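PDB 1CXC: cytochrome c2 from Rhodobacter sphaeroides, which carries electrons through its covalently bound heme c, serving as electron donor to the oxidized bacteriochlorophyll in bacterial photophosphorylation. Local coordinates for residues H19-D24 with A115-V120. Sequence-based numbering, arbitrary orientation.
With HEC (heme c), chain B.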
ATOM      1  N   HIS A  19       8.239   4.258   1.405  1.00 11.47           N
ATOM      2  CA  HIS A  19       8.186   2.877   0.963  1.00 12.17           C
ATOM      3  C   HIS A  19       9.297   2.511  -0.012  1.00 13.90           C
ATOM      4  O   HIS A  19       9.621   3.276  -0.917  1.00 12.81           O
ATOM      5  CB  HIS A  19       6.856   2.611   0.261  1.00 10.45           C
ATOM      6  CG  HIS A  19       5.672   2.597   1.230  1.00  9.33           C
ATOM      7  ND1 HIS A  19       5.350   1.472   1.996  1.00  9.95           N
ATOM      8  CD2 HIS A  19       4.717   3.581   1.391  1.00 10.44           C
ATOM      9  CE1 HIS A  19       4.195   1.817   2.607  1.00  9.24           C
ATOM     10  NE2 HIS A  19       3.792   3.007   2.282  1.00 13.01           N
ATOM     11  N   VAL A  20       9.401   1.217  -0.221  1.00 13.48           N
ATOM     12  CA  VAL A  20      10.368   0.658  -1.124  1.00 13.25           C
ATOM     13  C   VAL A  20       9.756  -0.606  -1.743  1.00 14.07           C
ATOM     14  O   VAL A  20       8.664  -0.979  -1.331  1.00 12.78           O
ATOM     15  CB  VAL A  20      11.543   0.294  -0.219  1.00 17.51           C
ATOM     16  CG1 VAL A  20      11.809  -1.188  -0.263  1.00 17.73           C
ATOM     17  CG2 VAL A  20      12.761   1.146  -0.500  1.00 13.02           C
ATOM     18  N   ILE A  21      10.115  -0.955  -2.981  1.00 13.55           N
ATOM     19  CA  ILE A  21       9.670  -2.208  -3.591  1.00 13.07           C
ATOM     20  C   ILE A  21      10.928  -3.025  -3.891  1.00 13.25           C
ATOM     21  O   ILE A  21      11.741  -2.606  -4.721  1.00 13.23           O
ATOM     22  CB  ILE A  21       8.859  -2.013  -4.907  1.00 12.19           C
ATOM     23  CG1 ILE A  21       7.618  -1.157  -4.699  1.00 12.05           C
ATOM     24  CG2 ILE A  21       8.453  -3.368  -5.497  1.00  9.63           C
ATOM     25  CD1 ILE A  21       6.926  -0.794  -6.029  1.00  8.58           C
ATOM     26  N   VAL A  22      11.292  -3.918  -2.976  1.00 12.01           N
ATOM     27  CA  VAL A  22      12.487  -4.743  -3.133  1.00 15.06           C
ATOM     28  C   VAL A  22      12.041  -6.188  -3.300  1.00 15.73           C
ATOM     29  O   VAL A  22      11.369  -6.727  -2.430  1.00 16.16           O
ATOM     30  CB  VAL A  22      13.360  -4.598  -1.872  1.00 13.70           C
ATOM     31  CG1 VAL A  22      14.503  -5.591  -1.905  1.00 15.42           C
ATOM     32  CG2 VAL A  22      13.884  -3.174  -1.754  1.00 16.21           C
ATOM     33  N   ASP A  23      12.538  -6.925  -4.288  1.00 16.57           N
ATOM     34  CA  ASP A  23      12.042  -8.280  -4.440  1.00 16.82           C
ATOM     35  C   ASP A  23      12.723  -9.322  -3.576  1.00 18.31           C
ATOM     36  O   ASP A  23      13.474  -9.016  -2.657  1.00 17.03           O
ATOM     37  CB  ASP A  23      12.073  -8.680  -5.894  1.00 17.79           C
ATOM     38  CG  ASP A  23      13.473  -8.917  -6.434  1.00 21.27           C
ATOM     39  OD1 ASP A  23      14.395  -9.182  -5.661  1.00 18.58           O
ATOM     40  OD2 ASP A  23      13.610  -8.898  -7.655  1.00 23.41           O
ATOM     41  N   ASP A  24      12.277 -10.569  -3.697  1.00 19.02           N
ATOM     42  CA  ASP A  24      12.819 -11.605  -2.854  1.00 21.59           C
ATOM     43  C   ASP A  24      14.265 -11.971  -3.094  1.00 24.47           C
ATOM     44  O   ASP A  24      14.866 -12.613  -2.236  1.00 26.44           O
ATOM     45  CB  ASP A  24      11.940 -12.826  -2.966  1.00 22.45           C
ATOM     46  CG  ASP A  24      10.555 -12.566  -2.392  1.00 24.18           C
ATOM     47  OD1 ASP A  24      10.440 -11.697  -1.530  1.00 23.88           O
ATOM     48  OD2 ASP A  24       9.595 -13.223  -2.806  1.00 25.47           O
ATOM     49  N   ALA A 115      -1.912  -0.211 -11.176  1.00  7.55           N
ATOM     50  CA  ALA A 115      -1.549  -0.923 -12.383  1.00  8.98           C
ATOM     51  C   ALA A 115      -0.037  -1.162 -12.459  1.00  9.47           C
ATOM     52  O   ALA A 115       0.433  -2.211 -12.921  1.00  9.16           O
ATOM     53  CB  ALA A 115      -1.989  -0.113 -13.602  1.00  9.77           C
ATOM     54  N   TYR A 116       0.743  -0.221 -11.916  1.00 10.47           N
ATOM     55  CA  TYR A 116       2.191  -0.346 -11.887  1.00  9.34           C
ATOM     56  C   TYR A 116       2.586  -1.474 -10.927  1.00  7.89           C
ATOM     57  O   TYR A 116       3.368  -2.363 -11.253  1.00 10.06           O
ATOM     58  CB  TYR A 116       2.764   1.008 -11.435  1.00  9.66           C
ATOM     59  CG  TYR A 116       4.233   1.002 -11.034  1.00 12.78           C
ATOM     60  CD1 TYR A 116       5.194   0.608 -11.952  1.00 14.38           C
ATOM     61  CD2 TYR A 116       4.594   1.375  -9.759  1.00 13.47           C
ATOM     62  CE1 TYR A 116       6.536   0.577 -11.604  1.00 16.29           C
ATOM     63  CE2 TYR A 116       5.925   1.347  -9.401  1.00 17.46           C
ATOM     64  CZ  TYR A 116       6.887   0.949 -10.323  1.00 18.59           C
ATOM     65  OH  TYR A 116       8.225   0.903  -9.955  1.00 19.93           O
ATOM     66  N   LEU A 117       1.872  -1.627  -9.826  1.00 11.65           N
ATOM     67  CA  LEU A 117       2.178  -2.684  -8.867  1.00 11.69           C
ATOM     68  C   LEU A 117       1.804  -4.049  -9.415  1.00 11.58           C
ATOM     69  O   LEU A 117       2.398  -5.053  -9.058  1.00 11.80           O
ATOM     70  CB  LEU A 117       1.443  -2.446  -7.552  1.00 10.13           C
ATOM     71  CG  LEU A 117       1.814  -1.188  -6.792  1.00  9.98           C
ATOM     72  CD1 LEU A 117       0.877  -1.020  -5.611  1.00 12.71           C
ATOM     73  CD2 LEU A 117       3.270  -1.234  -6.366  1.00 11.72           C
ATOM     74  N   GLN A 118       0.759  -4.129 -10.223  1.00 13.63           N
ATOM     75  CA  GLN A 118       0.400  -5.388 -10.827  1.00 13.90           C
ATOM     76  C   GLN A 118       1.453  -5.759 -11.861  1.00 16.81           C
ATOM     77  O   GLN A 118       1.471  -6.879 -12.372  1.00 18.06           O
ATOM     78  CB  GLN A 118      -0.964  -5.275 -11.487  1.00 12.22           C
ATOM     79  CG  GLN A 118      -2.077  -5.438 -10.468  1.00 15.29           C
ATOM     80  CD  GLN A 118      -2.410  -6.913 -10.215  1.00 16.47           C
ATOM     81  OE1 GLN A 118      -3.541  -7.271  -9.939  1.00 19.64           O
ATOM     82  NE2 GLN A 118      -1.462  -7.830 -10.313  1.00 12.36           N
ATOM     83  N   GLN A 119       2.285  -4.802 -12.292  1.00 18.08           N
ATOM     84  CA  GLN A 119       3.323  -5.133 -13.248  1.00 20.23           C
ATOM     85  C   GLN A 119       4.618  -5.490 -12.570  1.00 19.85           C
ATOM     86  O   GLN A 119       5.239  -6.473 -12.905  1.00 18.93           O
ATOM     87  CB  GLN A 119       3.678  -3.969 -14.159  1.00 26.61           C
ATOM     88  CG  GLN A 119       2.532  -3.492 -15.019  1.00 37.65           C
ATOM     89  CD  GLN A 119       2.047  -4.568 -15.956  1.00 43.40           C
ATOM     90  OE1 GLN A 119       2.830  -5.272 -16.588  1.00 47.98           O
ATOM     91  NE2 GLN A 119       0.734  -4.759 -16.029  1.00 50.84           N
ATOM     92  N   VAL A 120       4.952  -4.886 -11.451  1.00 18.13           N
ATOM     93  CA  VAL A 120       6.235  -5.188 -10.867  1.00 18.01           C
ATOM     94  C   VAL A 120       6.229  -5.789  -9.468  1.00 18.85           C
ATOM     95  O   VAL A 120       7.298  -6.088  -8.925  1.00 19.31           O
ATOM     96  CB  VAL A 120       7.085  -3.890 -10.802  1.00 16.82           C
ATOM     97  CG1 VAL A 120       7.307  -3.274 -12.165  1.00 17.38           C
ATOM     98  CG2 VAL A 120       6.449  -2.873  -9.867  1.00 14.22           C
TER
HETATM   99 FE   HEC B 125       2.057   3.918   2.759  1.00 12.12          FE
HETATM  100  CHA HEC B 125       1.158   1.324   4.736  1.00 10.23           C
HETATM  101  CHB HEC B 125       0.689   2.363   0.055  1.00  9.29           C
HETATM  102  CHC HEC B 125       2.812   6.634   0.809  1.00 11.47           C
HETATM  103  CHD HEC B 125       3.715   5.370   5.378  1.00 10.59           C
HETATM  104  NA  HEC B 125       1.088   2.223   2.455  1.00  7.33           N
HETATM  105  C1A HEC B 125       0.786   1.258   3.404  1.00  9.03           C
HETATM  106  C2A HEC B 125       0.036   0.166   2.809  1.00  9.51           C
HETATM  107  C3A HEC B 125      -0.124   0.465   1.499  1.00  7.83           C
HETATM  108  C4A HEC B 125       0.563   1.727   1.284  1.00  8.84           C
HETATM  109  CMA HEC B 125      -0.959  -0.327   0.503  1.00  8.08           C
HETATM  110  CAA HEC B 125      -0.410  -1.122   3.487  1.00 11.47           C
HETATM  111  CBA HEC B 125       0.556  -2.251   3.163  1.00 12.62           C
HETATM  112  CGA HEC B 125       0.451  -3.487   4.042  1.00  9.44           C
HETATM  113  O1A HEC B 125       1.478  -4.035   4.384  1.00 10.67           O
HETATM  114  O2A HEC B 125      -0.639  -3.768   4.528  1.00 14.06           O
HETATM  115  NB  HEC B 125       1.789   4.398   0.866  1.00 11.38           N
HETATM  116  C1B HEC B 125       1.274   3.596  -0.142  1.00 10.87           C
HETATM  117  C2B HEC B 125       1.348   4.263  -1.431  1.00 12.48           C
HETATM  118  C3B HEC B 125       1.875   5.511  -1.227  1.00 12.97           C
HETATM  119  C4B HEC B 125       2.159   5.575   0.203  1.00 11.64           C
HETATM  120  CMB HEC B 125       0.902   3.663  -2.769  1.00 11.48           C
HETATM  121  CAB HEC B 125       2.030   6.540  -2.200  1.00  8.25           C
HETATM  122  CBB HEC B 125       0.884   7.157  -2.883  1.00 10.12           C
HETATM  123  NC  HEC B 125       3.009   5.639   3.051  1.00 10.26           N
HETATM  124  C1C HEC B 125       3.216   6.659   2.127  1.00 11.50           C
HETATM  125  C2C HEC B 125       4.041   7.709   2.690  1.00 10.86           C
HETATM  126  C3C HEC B 125       4.295   7.356   3.971  1.00 12.39           C
HETATM  127  C4C HEC B 125       3.666   6.067   4.184  1.00 11.21           C
HETATM  128  CMC HEC B 125       4.681   8.854   1.918  1.00 10.87           C
HETATM  129  CAC HEC B 125       5.055   8.062   4.898  1.00 11.81           C
HETATM  130  CBC HEC B 125       4.765   9.439   5.271  1.00 14.61           C
HETATM  131  ND  HEC B 125       2.381   3.443   4.627  1.00 11.95           N
HETATM  132  C1D HEC B 125       3.101   4.146   5.591  1.00 11.61           C
HETATM  133  C2D HEC B 125       3.041   3.483   6.876  1.00 11.94           C
HETATM  134  C3D HEC B 125       2.268   2.386   6.718  1.00 11.04           C
HETATM  135  C4D HEC B 125       1.887   2.349   5.319  1.00 11.24           C
HETATM  136  CMD HEC B 125       3.688   3.951   8.178  1.00  9.92           C
HETATM  137  CAD HEC B 125       1.663   1.553   7.838  1.00 12.69           C
HETATM  138  CBD HEC B 125       0.198   1.919   8.068  1.00 15.01           C
HETATM  139  CGD HEC B 125      -0.343   1.560   9.460  1.00 17.08           C
HETATM  140  O1D HEC B 125      -1.413   2.039   9.807  1.00 17.28           O
HETATM  141  O2D HEC B 125       0.100   0.573  10.022  1.00 16.67           O
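Ile21 meets Tyr116, Leu117 and Val120 through the end of its side chain. Two residues before it, His19 binds the heme. Its NE2 is 2.0 Å from the heme FE, and Met100 SD is the other axial ligand. The imidazole CD2 and CE1 straddle that bond, each 3.0 Å from the heme FE. On the far side of the ring, ND1 is hydrogen-bonded to Pro38 O, which helps fix the rotation of the imidazole. Cys15, Cys18 and His19 form the CXXCH motif of c-type cytochromes, with the two cysteines predicted to hold the heme covalently.

Ile21 makes the protein contact between the segments. Its CG1 points away from the carbonyl carbon and lies beside the backbone N (chi1 -58°), and the chain then runs extended (chi2 172°). This carries CD1 to the helix. The methyl lies 3.7 Å from Leu117 CD2, methyl against methyl, where the side chains meet at an angle. The same CD1 is 4.1 Å from Tyr116 CE2, approaching the ring at a slant. A looser contact of 4.4 Å joins Ile21 CD1 to Val120 CG2.

The fold is that of a class I cytochrome c. Helix 107-120 is its C-terminal helix, and near its end it packs against the short antiparallel pair 21-22 and 28-30. Ile21 makes backbone hydrogen bonds with Ile29 and Ala30 in that pair, and Tyr116 and Val120 also touch Ile29, so both strands share the helix surface. Within the helix, Val120 CG2 sits 3.8 Å above one face of the Tyr116 ring, toward its rim. Tyr116 O accepts from both Gln119 N and Val120 N.

Past the strand, Asp24 OD1 forms a salt bridge with Arg123 NH1, just beyond the helix.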